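PDB 3I3F: hypothetical protein from Giardia lamblia, which is of unknown function but belongs to the YjgF-like endoribonuclease L-PSP family and holds pentanoic acid in pockets of the crystallised trimer. Local coordinates for residues M38-G43 with N135-Q140; V83-F88 with T114-C119. All coordinates share one frame; numbering follows the deposited sequence.

Contact 1 and contact 2 lie in one mixed beta sheet, their centres about 11 Å apart. Strand 38-41 borders strand 131-139, which in turn borders strand 82-90, and strand 117-123 follows as the outermost strand on that side within the chain. Along the sequence contact 2 falls within the chain span that contact 1 closes, so the C-terminal strand is inserted between the early strand 38-41 and the beta-alpha-beta unit. The two meet directly: Val83 N lies 2.7 Å from Val137 O, a probable hydrogen bond. Both touch the third subunit. Contact 1 holds Gly43 of one pentanoic acid pocket, at a subunit interface because Arg118 of the second subunit bonds its ligand, and contact 2 Arg118 and Cys119 of another.

Contact 1 of 2, residues M38-G43 with N135-Q140; sequences MVYLGG and NVVAAQ. With LEA (pentanoic acid), chain F.
Val137 sits beside Tyr40 and Met38 at the apolar centre of this antiparallel pairing, where strand 38-41 meets strand 131-139 inside the mixed sheet of the YjgF-like fold. The short strand axes approach to 4.6 Å at 160°. On the face bearing these three side chains, Val137 CG2 packs 3.8 Å from Tyr40 CE1, while Val137 CG1 lies over one face of the ring, nearer the edge of the ring than its middle. The two side chains run alongside each other, pointing the same way. Met38 is bent at chi2 and again at chi3 (-66°), which folds its CE back to 3.6 Å from Val137 CG1. This face looks into the trimer, since Val83 of the second subunit packs on Tyr40 and Tyr40 of the third subunit on Val137.

The other face carries Val39 and Ala138, backed by Leu72 of helix 56-74. Leu41 CD1 touches Val136 CG1 at 3.8 Å, and Val39 CG2 meets the aliphatic part of Gln140, whose chain crosses it at about a right angle.

In the backbone, Val39 and Ala138 form a hydrogen-bonded pair: Val39 N reaches Ala138 O at 2.7 Å in a nearly straight bond (178° at the hydrogen), and Ala138 N returns a bond to Val39 O. Leu41 N to Val136 O is longer, 3.2 Å.

Beyond it direct pairing gives way to water. Three waters lie within 2.9 Å of Leu41 O. One donates to it and accepts from Asn135 N, and another donates to it and to Val136 O; the remaining water accepts from Val136 N. Gly43 belongs to a pentanoic acid pocket, where Gly43 O comes within 3.2 Å of ligand C5.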
loop_
_atom_site.group_PDB
_atom_site.type_symbol
_atom_site.label_atom_id
_atom_site.label_comp_id
_atom_site.label_asym_id
_atom_site.label_seq_id
_atom_site.Cartn_x
_atom_site.Cartn_y
_atom_site.Cartn_z
ATOM N N MET A 38 -9.256 -9.137 -11.124
ATOM C CA MET A 38 -8.928 -8.608 -9.802
ATOM C C MET A 38 -9.622 -7.267 -9.597
ATOM O O MET A 38 -9.741 -6.472 -10.532
ATOM C CB MET A 38 -7.417 -8.435 -9.650
ATOM C CG MET A 38 -6.618 -9.730 -9.757
ATOM S SD MET A 38 -6.984 -10.927 -8.456
ATOM C CE MET A 38 -6.384 -10.063 -7.009
ATOM N N VAL A 39 -10.072 -7.028 -8.368
ATOM C CA VAL A 39 -10.749 -5.789 -8.005
ATOM C C VAL A 39 -9.882 -4.995 -7.033
ATOM O O VAL A 39 -9.350 -5.554 -6.071
ATOM C CB VAL A 39 -12.112 -6.070 -7.344
ATOM C CG1 VAL A 39 -12.872 -4.767 -7.100
ATOM C CG2 VAL A 39 -12.938 -7.023 -8.202
ATOM N N TYR A 40 -9.732 -3.701 -7.309
ATOM C CA TYR A 40 -9.030 -2.765 -6.434
ATOM C C TYR A 40 -10.027 -1.706 -5.988
ATOM O O TYR A 40 -10.894 -1.309 -6.764
ATOM C CB TYR A 40 -7.881 -2.086 -7.183
ATOM C CG TYR A 40 -6.758 -3.020 -7.564
ATOM C CD1 TYR A 40 -5.570 -3.039 -6.844
ATOM C CD2 TYR A 40 -6.886 -3.891 -8.643
ATOM C CE1 TYR A 40 -4.536 -3.898 -7.186
ATOM C CE2 TYR A 40 -5.858 -4.759 -8.992
ATOM C CZ TYR A 40 -4.685 -4.754 -8.258
ATOM O OH TYR A 40 -3.654 -5.603 -8.589
ATOM N N LEU A 41 -9.909 -1.248 -4.744
ATOM C CA LEU A 41 -10.770 -0.177 -4.241
ATOM C C LEU A 41 -9.967 1.059 -3.864
ATOM O O LEU A 41 -8.848 0.958 -3.356
ATOM C CB LEU A 41 -11.557 -0.633 -3.011
ATOM C CG LEU A 41 -12.460 -1.860 -3.130
ATOM C CD1 LEU A 41 -13.233 -2.045 -1.834
ATOM C CD2 LEU A 41 -13.423 -1.740 -4.298
ATOM N N GLY A 42 -10.557 2.229 -4.093
ATOM C CA GLY A 42 -10.041 3.464 -3.520
ATOM C C GLY A 42 -10.271 3.460 -2.021
ATOM O O GLY A 42 -10.976 2.590 -1.493
ATOM N N GLY A 43 -9.681 4.426 -1.329
ATOM C CA GLY A 43 -9.808 4.512 0.123
ATOM C C GLY A 43 -11.258 4.510 0.565
ATOM O O GLY A 43 -12.096 5.186 -0.039
ATOM N N ASN A 135 -6.029 0.140 -0.116
ATOM C CA ASN A 135 -5.371 -0.958 -0.825
ATOM C C ASN A 135 -6.102 -2.295 -0.692
ATOM O O ASN A 135 -5.472 -3.349 -0.579
ATOM C CB ASN A 135 -3.909 -1.086 -0.375
ATOM C CG ASN A 135 -3.078 0.118 -0.762
ATOM O OD1 ASN A 135 -3.248 0.676 -1.845
ATOM N ND2 ASN A 135 -2.177 0.529 0.120
ATOM N N VAL A 136 -7.432 -2.250 -0.713
ATOM C CA VAL A 136 -8.221 -3.473 -0.757
ATOM C C VAL A 136 -8.032 -4.093 -2.132
ATOM O O VAL A 136 -8.298 -3.448 -3.148
ATOM C CB VAL A 136 -9.718 -3.216 -0.508
ATOM C CG1 VAL A 136 -10.531 -4.485 -0.759
ATOM C CG2 VAL A 136 -9.936 -2.714 0.909
ATOM N N VAL A 137 -7.541 -5.328 -2.146
ATOM C CA VAL A 137 -7.344 -6.099 -3.366
ATOM C C VAL A 137 -8.124 -7.399 -3.210
ATOM O O VAL A 137 -7.972 -8.102 -2.207
ATOM C CB VAL A 137 -5.850 -6.409 -3.596
ATOM C CG1 VAL A 137 -5.649 -7.183 -4.899
ATOM C CG2 VAL A 137 -5.036 -5.118 -3.606
ATOM N N ALA A 138 -8.965 -7.708 -4.191
ATOM C CA ALA A 138 -9.839 -8.878 -4.127
ATOM C C ALA A 138 -9.928 -9.571 -5.479
ATOM O O ALA A 138 -9.753 -8.942 -6.521
ATOM C CB ALA A 138 -11.227 -8.464 -3.664
ATOM N N ALA A 139 -10.194 -10.872 -5.448
ATOM C CA ALA A 139 -10.439 -11.646 -6.661
ATOM C C ALA A 139 -11.911 -11.549 -7.044
ATOM O O ALA A 139 -12.778 -11.427 -6.180
ATOM C CB ALA A 139 -10.048 -13.101 -6.445
ATOM N N GLN A 140 -12.192 -11.597 -8.343
ATOM C CA GLN A 140 -13.570 -11.699 -8.817
ATOM C C GLN A 140 -14.056 -13.142 -8.713
ATOM O O GLN A 140 -13.254 -14.078 -8.660
ATOM C CB GLN A 140 -13.695 -11.212 -10.262
ATOM C CG GLN A 140 -13.740 -9.702 -10.403
ATOM C CD GLN A 140 -14.131 -9.262 -11.801
ATOM O OE1 GLN A 140 -13.566 -9.726 -12.790
ATOM N NE2 GLN A 140 -15.101 -8.360 -11.889
HETATM C C2 LEA F . -8.196 10.623 -0.970
HETATM O O2 LEA F . -7.471 9.825 -1.604
HETATM C C3 LEA F . -9.462 10.141 -0.298
HETATM C C4 LEA F . -9.605 8.621 -0.364
HETATM C C5 LEA F . -10.881 8.101 0.298
HETATM C C6 LEA F . -11.573 9.116 1.185
HETATM O O1 LEA F . -7.919 11.836 -0.867
HETATM O O HOH W 1 -6.925 2.385 -1.685
HETATM O O HOH W 2 -9.031 0.142 -0.645
HETATM O O HOH W 3 -6.651 -0.836 -4.031
#

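Contact 2 of 2, residues V83-F88 with T114-C119; sequences VSLNIF and TRPCRC. With LEA (pentanoic acid), chain D.
Two torsions of Arg118 carry its guanidinium under Ile87 CD1: the side chain leaves the backbone with CG opposite N (chi1 -161°) and then bends at chi3 (103°). That methyl stands 3.2 Å above the guanidinium plane, displaced toward the edge of the group, and touches Arg118 CD at 3.4 Å. The setting is a beta-alpha-beta unit, in which strand 82-90 runs parallel to strand 117-123 and helix 95-108 connects them. Leu85 CD1 packs alongside Arg118 CG at 3.7 Å, so Leu85 and Ile87 both press on the stem at CG.

On the opposite face, Cys119 SG lies 3.3 Å from Asn86 ND2. This amide nitrogen bonds to Leu85 O, approaching from above the carbonyl plane, while Asn86 OD1 is hydrogen-bonded to Asn135 ND2 of its own chain and to that of the third subunit.

Three backbone bonds join the strands: Cys117 N to Val83 O, Leu85 N to Cys117 O, and Ile87 N to Cys119 O. Beside the first of them, a classic bulge sets Val83 and Ser84 together against Val137.

Arg118 lines a pentanoic acid pocket with Cys119 and Cys120. Asn102 accepts a hydrogen bond from Arg118 NH2, and Tyr105 makes a cation-pi contact with the arginine. The carboxylate is held by two bonds: Arg118 NE to ligand O1 at 2.8 Å, nearly straight at 168°, and Arg118 NH2 to ligand O2, also 2.8 Å.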
loop_
_atom_site.group_PDB
_atom_site.type_symbol
_atom_site.label_atom_id
_atom_site.label_comp_id
_atom_site.label_asym_id
_atom_site.label_seq_id
_atom_site.Cartn_x
_atom_site.Cartn_y
_atom_site.Cartn_z
ATOM N N VAL A 83 -8.040 -10.428 -0.797
ATOM C CA VAL A 83 -6.715 -11.021 -0.638
ATOM C C VAL A 83 -5.898 -10.230 0.384
ATOM O O VAL A 83 -5.212 -10.799 1.237
ATOM C CB VAL A 83 -5.955 -11.002 -1.985
ATOM C CG1 VAL A 83 -4.519 -11.483 -1.814
ATOM C CG2 VAL A 83 -6.694 -11.836 -3.027
ATOM N N SER A 84 -5.973 -8.905 0.280
ATOM C CA SER A 84 -5.165 -8.015 1.100
ATOM C C SER A 84 -5.866 -6.676 1.313
ATOM O O SER A 84 -6.640 -6.232 0.463
ATOM C CB SER A 84 -3.809 -7.793 0.424
ATOM O OG SER A 84 -2.947 -6.999 1.220
ATOM N N LEU A 85 -5.604 -6.055 2.460
ATOM C CA LEU A 85 -6.050 -4.689 2.734
ATOM C C LEU A 85 -5.107 -4.034 3.738
ATOM O O LEU A 85 -4.338 -4.718 4.414
ATOM C CB LEU A 85 -7.501 -4.665 3.235
ATOM C CG LEU A 85 -7.862 -5.385 4.538
ATOM C CD1 LEU A 85 -7.421 -4.588 5.753
ATOM C CD2 LEU A 85 -9.362 -5.635 4.593
ATOM N N ASN A 86 -5.144 -2.707 3.801
ATOM C CA ASN A 86 -4.360 -1.939 4.766
ATOM C C ASN A 86 -5.304 -1.098 5.609
ATOM O O ASN A 86 -6.312 -0.601 5.106
ATOM C CB ASN A 86 -3.399 -0.967 4.075
ATOM C CG ASN A 86 -2.351 -1.642 3.199
ATOM O OD1 ASN A 86 -1.621 -0.949 2.489
ATOM N ND2 ASN A 86 -2.259 -2.966 3.245
ATOM N N ILE A 87 -4.958 -0.912 6.877
ATOM C CA ILE A 87 -5.739 -0.071 7.772
ATOM C C ILE A 87 -4.893 1.102 8.250
ATOM O O ILE A 87 -3.763 0.914 8.702
ATOM C CB ILE A 87 -6.225 -0.861 8.997
ATOM C CG1 ILE A 87 -7.112 -2.033 8.564
ATOM C CG2 ILE A 87 -6.993 0.049 9.955
ATOM C CD1 ILE A 87 -7.063 -3.192 9.507
ATOM N N PHE A 88 -5.444 2.305 8.126
ATOM C CA PHE A 88 -4.893 3.484 8.778
ATOM C C PHE A 88 -5.861 3.892 9.879
ATOM O O PHE A 88 -7.017 4.211 9.605
ATOM C CB PHE A 88 -4.720 4.645 7.790
ATOM C CG PHE A 88 -3.564 4.479 6.839
ATOM C CD1 PHE A 88 -2.263 4.381 7.316
ATOM C CD2 PHE A 88 -3.773 4.453 5.467
ATOM C CE1 PHE A 88 -1.189 4.236 6.442
ATOM C CE2 PHE A 88 -2.705 4.313 4.586
ATOM C CZ PHE A 88 -1.414 4.203 5.076
ATOM N N THR A 114 -9.146 -17.850 7.464
ATOM C CA THR A 114 -9.220 -17.238 6.134
ATOM C C THR A 114 -9.228 -15.706 6.146
ATOM O O THR A 114 -9.631 -15.083 5.162
ATOM C CB THR A 114 -10.474 -17.728 5.379
ATOM O OG1 THR A 114 -11.648 -17.319 6.089
ATOM C CG2 THR A 114 -10.463 -19.245 5.240
ATOM N N ARG A 115 -8.771 -15.090 7.235
ATOM C CA ARG A 115 -8.690 -13.630 7.281
ATOM C C ARG A 115 -7.681 -13.145 6.244
ATOM O O ARG A 115 -6.647 -13.781 6.044
ATOM C CB ARG A 115 -8.311 -13.132 8.676
ATOM C CG ARG A 115 -9.363 -13.446 9.710
ATOM C CD ARG A 115 -9.212 -12.654 10.991
ATOM N NE ARG A 115 -10.450 -12.777 11.761
ATOM C CZ ARG A 115 -10.574 -13.299 12.982
ATOM N NH1 ARG A 115 -9.522 -13.718 13.680
ATOM N NH2 ARG A 115 -11.782 -13.365 13.527
ATOM N N PRO A 116 -7.984 -12.028 5.565
ATOM C CA PRO A 116 -7.088 -11.561 4.510
ATOM C C PRO A 116 -5.778 -10.996 5.041
ATOM O O PRO A 116 -5.661 -10.687 6.227
ATOM C CB PRO A 116 -7.904 -10.464 3.818
ATOM C CG PRO A 116 -8.848 -9.979 4.855
ATOM C CD PRO A 116 -9.184 -11.178 5.685
ATOM N N CYS A 117 -4.795 -10.868 4.158
ATOM C CA CYS A 117 -3.556 -10.194 4.510
ATOM C C CYS A 117 -3.884 -8.789 4.996
ATOM O O CYS A 117 -4.743 -8.108 4.430
ATOM C CB CYS A 117 -2.609 -10.136 3.314
ATOM S SG CYS A 117 -2.062 -11.762 2.745
ATOM N N ARG A 118 -3.213 -8.372 6.064
ATOM C CA ARG A 118 -3.522 -7.112 6.716
ATOM C C ARG A 118 -2.272 -6.455 7.270
ATOM O O ARG A 118 -1.320 -7.130 7.659
ATOM C CB ARG A 118 -4.506 -7.357 7.862
ATOM C CG ARG A 118 -5.243 -6.122 8.328
ATOM C CD ARG A 118 -6.051 -6.392 9.592
ATOM N NE ARG A 118 -5.410 -5.851 10.790
ATOM C CZ ARG A 118 -6.041 -5.553 11.926
ATOM N NH1 ARG A 118 -7.353 -5.736 12.051
ATOM N NH2 ARG A 118 -5.358 -5.056 12.949
ATOM N N CYS A 119 -2.278 -5.128 7.275
ATOM C CA CYS A 119 -1.388 -4.358 8.129
ATOM C C CYS A 119 -2.201 -3.216 8.718
ATOM O O CYS A 119 -3.278 -2.884 8.217
ATOM C CB CYS A 119 -0.168 -3.842 7.360
ATOM S SG CYS A 119 -0.523 -2.644 6.061
HETATM C C2 LEA D . -2.019 -5.765 12.019
HETATM O O2 LEA D . -2.562 -5.287 13.040
HETATM C C3 LEA D . -0.660 -6.425 12.123
HETATM C C4 LEA D . -0.002 -6.184 13.481
HETATM C C5 LEA D . 1.153 -7.152 13.731
HETATM C C6 LEA D . 2.059 -7.283 12.524
HETATM O O1 LEA D . -2.569 -5.725 10.897
#